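Local coordinates for zinc-type alcohol dehydrogenase-like protein YAHK (Escherichia coli, PDB 1UUF) that catalyses the NADPH-dependent reduction of a wide range of aldehydes to their alcohols, using zinc as cofactor, at residues H220-T225 and E241-R246. Numbering follows the deposited sequence.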
ATOM      1  N   HIS A 220       9.267  14.135  13.142  1.00 12.90           N
ATOM      2  CA  HIS A 220       9.879  15.265  12.461  1.00 13.43           C
ATOM      3  C   HIS A 220       8.889  15.450  11.320  1.00 13.27           C
ATOM      4  O   HIS A 220       8.744  14.572  10.469  1.00 13.36           O
ATOM      5  CB  HIS A 220      11.257  14.901  11.919  1.00 15.91           C
ATOM      6  CG  HIS A 220      11.916  16.016  11.172  1.00 19.57           C
ATOM      7  ND1 HIS A 220      11.615  16.315   9.861  1.00 22.50           N
ATOM      8  CD2 HIS A 220      12.843  16.924  11.562  1.00 19.90           C
ATOM      9  CE1 HIS A 220      12.326  17.359   9.475  1.00 20.82           C
ATOM     10  NE2 HIS A 220      13.079  17.747  10.488  1.00 22.82           N
ATOM     11  N   VAL A 221       8.200  16.585  11.313  1.00 10.60           N
ATOM     12  CA  VAL A 221       7.162  16.835  10.322  1.00 11.53           C
ATOM     13  C   VAL A 221       7.509  17.761   9.164  1.00 11.89           C
ATOM     14  O   VAL A 221       8.000  18.866   9.366  1.00 12.94           O
ATOM     15  CB  VAL A 221       5.908  17.402  11.019  1.00 12.38           C
ATOM     16  CG1 VAL A 221       4.778  17.592  10.012  1.00 13.79           C
ATOM     17  CG2 VAL A 221       5.482  16.471  12.140  1.00 13.41           C
ATOM     18  N   VAL A 222       7.241  17.290   7.949  1.00 10.56           N
ATOM     19  CA  VAL A 222       7.470  18.081   6.749  1.00 11.67           C
ATOM     20  C   VAL A 222       6.109  18.300   6.098  1.00 11.96           C
ATOM     21  O   VAL A 222       5.418  17.339   5.757  1.00 11.58           O
ATOM     22  CB  VAL A 222       8.382  17.358   5.740  1.00 11.69           C
ATOM     23  CG1 VAL A 222       8.584  18.238   4.509  1.00 13.09           C
ATOM     24  CG2 VAL A 222       9.723  17.039   6.385  1.00 12.92           C
ATOM     25  N   ALA A 223       5.714  19.561   5.955  1.00  9.67           N
ATOM     26  CA  ALA A 223       4.439  19.881   5.333  1.00  9.47           C
ATOM     27  C   ALA A 223       4.667  20.209   3.870  1.00 10.19           C
ATOM     28  O   ALA A 223       5.653  20.854   3.524  1.00 10.51           O
ATOM     29  CB  ALA A 223       3.790  21.068   6.034  1.00 10.30           C
ATOM     30  N   PHE A 224       3.749  19.761   3.017  1.00 10.57           N
ATOM     31  CA  PHE A 224       3.839  20.014   1.586  1.00 10.32           C
ATOM     32  C   PHE A 224       2.673  20.879   1.121  1.00 12.33           C
ATOM     33  O   PHE A 224       1.513  20.592   1.424  1.00 12.13           O
ATOM     34  CB  PHE A 224       3.818  18.700   0.796  1.00 10.00           C
ATOM     35  CG  PHE A 224       5.004  17.819   1.044  1.00  9.91           C
ATOM     36  CD1 PHE A 224       5.062  16.999   2.166  1.00 10.64           C
ATOM     37  CD2 PHE A 224       6.068  17.808   0.151  1.00 10.71           C
ATOM     38  CE1 PHE A 224       6.168  16.179   2.394  1.00 10.70           C
ATOM     39  CE2 PHE A 224       7.179  16.990   0.369  1.00 10.74           C
ATOM     40  CZ  PHE A 224       7.228  16.176   1.493  1.00 12.15           C
ATOM     41  N   THR A 225       2.988  21.931   0.373  1.00 11.42           N
ATOM     42  CA  THR A 225       1.965  22.825  -0.155  1.00 16.05           C
ATOM     43  C   THR A 225       2.249  23.028  -1.638  1.00 15.57           C
ATOM     44  O   THR A 225       3.348  22.745  -2.099  1.00 15.83           O
ATOM     45  CB  THR A 225       2.005  24.196   0.535  1.00 18.72           C
ATOM     46  OG1 THR A 225       0.921  25.001   0.060  1.00 23.55           O
ATOM     47  CG2 THR A 225       3.321  24.900   0.229  1.00 19.33           C
ATOM     48  N   GLU A 241       9.646  21.503   8.738  1.00 13.62           N
ATOM     49  CA  GLU A 241      10.104  21.890   7.407  1.00 14.63           C
ATOM     50  C   GLU A 241       8.890  22.015   6.501  1.00 13.98           C
ATOM     51  O   GLU A 241       7.861  21.383   6.741  1.00 10.84           O
ATOM     52  CB  GLU A 241      11.040  20.834   6.815  1.00 16.42           C
ATOM     53  CG  GLU A 241      12.385  20.682   7.506  1.00 20.17           C
ATOM     54  CD  GLU A 241      13.261  19.646   6.820  1.00 23.11           C
ATOM     55  OE1 GLU A 241      13.042  18.432   7.027  1.00 23.01           O
ATOM     56  OE2 GLU A 241      14.162  20.046   6.058  1.00 24.57           O
ATOM     57  N   VAL A 242       9.016  22.833   5.463  1.00 13.03           N
ATOM     58  CA  VAL A 242       7.935  23.015   4.509  1.00 13.09           C
ATOM     59  C   VAL A 242       8.495  22.904   3.101  1.00 14.54           C
ATOM     60  O   VAL A 242       9.586  23.404   2.806  1.00 15.02           O
ATOM     61  CB  VAL A 242       7.245  24.387   4.675  1.00 12.66           C
ATOM     62  CG1 VAL A 242       6.139  24.535   3.647  1.00 14.31           C
ATOM     63  CG2 VAL A 242       6.666  24.508   6.075  1.00 14.16           C
ATOM     64  N   VAL A 243       7.752  22.224   2.240  1.00 12.66           N
ATOM     65  CA  VAL A 243       8.164  22.042   0.859  1.00 13.67           C
ATOM     66  C   VAL A 243       7.054  22.439  -0.104  1.00 14.23           C
ATOM     67  O   VAL A 243       5.890  22.096   0.100  1.00 14.31           O
ATOM     68  CB  VAL A 243       8.542  20.568   0.586  1.00 14.11           C
ATOM     69  CG1 VAL A 243       8.804  20.355  -0.903  1.00 15.53           C
ATOM     70  CG2 VAL A 243       9.773  20.191   1.394  1.00 15.94           C
ATOM     71  N   ASN A 244       7.411  23.194  -1.138  1.00 13.77           N
ATOM     72  CA  ASN A 244       6.441  23.571  -2.158  1.00 15.07           C
ATOM     73  C   ASN A 244       6.586  22.425  -3.147  1.00 15.66           C
ATOM     74  O   ASN A 244       7.594  22.332  -3.847  1.00 17.18           O
ATOM     75  CB  ASN A 244       6.827  24.882  -2.842  1.00 16.34           C
ATOM     76  CG  ASN A 244       5.804  25.313  -3.875  1.00 17.16           C
ATOM     77  OD1 ASN A 244       5.263  24.485  -4.610  1.00 17.93           O
ATOM     78  ND2 ASN A 244       5.538  26.612  -3.941  1.00 19.31           N
ATOM     79  N   SER A 245       5.589  21.549  -3.197  1.00 15.79           N
ATOM     80  CA  SER A 245       5.653  20.385  -4.070  1.00 15.30           C
ATOM     81  C   SER A 245       5.788  20.697  -5.557  1.00 17.26           C
ATOM     82  O   SER A 245       6.037  19.793  -6.357  1.00 19.47           O
ATOM     83  CB  SER A 245       4.437  19.482  -3.833  1.00 15.20           C
ATOM     84  OG  SER A 245       3.223  20.170  -4.059  1.00 16.97           O
ATOM     85  N   ARG A 246       5.631  21.964  -5.929  1.00 17.19           N
ATOM     86  CA  ARG A 246       5.764  22.351  -7.331  1.00 18.77           C
ATOM     87  C   ARG A 246       7.212  22.691  -7.679  1.00 19.61           C
ATOM     88  O   ARG A 246       7.536  22.926  -8.843  1.00 20.06           O
ATOM     89  CB  ARG A 246       4.878  23.554  -7.655  1.00 19.97           C
ATOM     90  CG  ARG A 246       3.388  23.328  -7.464  1.00 21.28           C
ATOM     91  CD  ARG A 246       2.604  24.408  -8.189  1.00 23.49           C
ATOM     92  NE  ARG A 246       2.732  24.266  -9.637  1.00 23.91           N
ATOM     93  CZ  ARG A 246       2.461  25.228 -10.513  1.00 24.37           C
ATOM     94  NH1 ARG A 246       2.045  26.415 -10.094  1.00 24.48           N
ATOM     95  NH2 ARG A 246       2.602  25.001 -11.813  1.00 23.88           N
TER
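The carbonyl oxygen of Thr-225 accepts the backbone N-H of Ser-245 at 2.8 Å (N to O), with Asn-244 CA adding a CH···O contact to the same oxygen. These two contacts close the C-terminal end of a parallel strand pair in the Rossmann-type domain, where strands 220-225 and 241-244 flank helix 231-237 in a beta-alpha-beta unit and 241-244 is one of the two edge strands of the parallel sheet within this chain. Upstream, Ala-223 bonds twice to strand 241-244, its N to Glu-241 O and its O to Val-243 N, the latter at 2.8 Å; these residues flank its partner Val-242. Along one face, Val-243 lies beside the Phe-224 ring and points the same way, its CB 3.7 Å from Phe-224 CD2. Phe-224 CG sits beside the backbone N (chi1 -65°), which brings the ring alongside Val-243; it also meets Phe-274 edge-to-face. Val-222 CG1 reaches Val-243 CG2 at 3.9 Å. At the strand start, the Glu-241 carboxylate lies near the His-220 side chain, though their exact fit is doubtful; an alanine in place of His-220 would probably leave this carboxylate without its neighbour, freer to turn. At the strand's last residue, Asn-244 OD1 accepts Arg-246 N at 2.9 Å, forming an Asx turn.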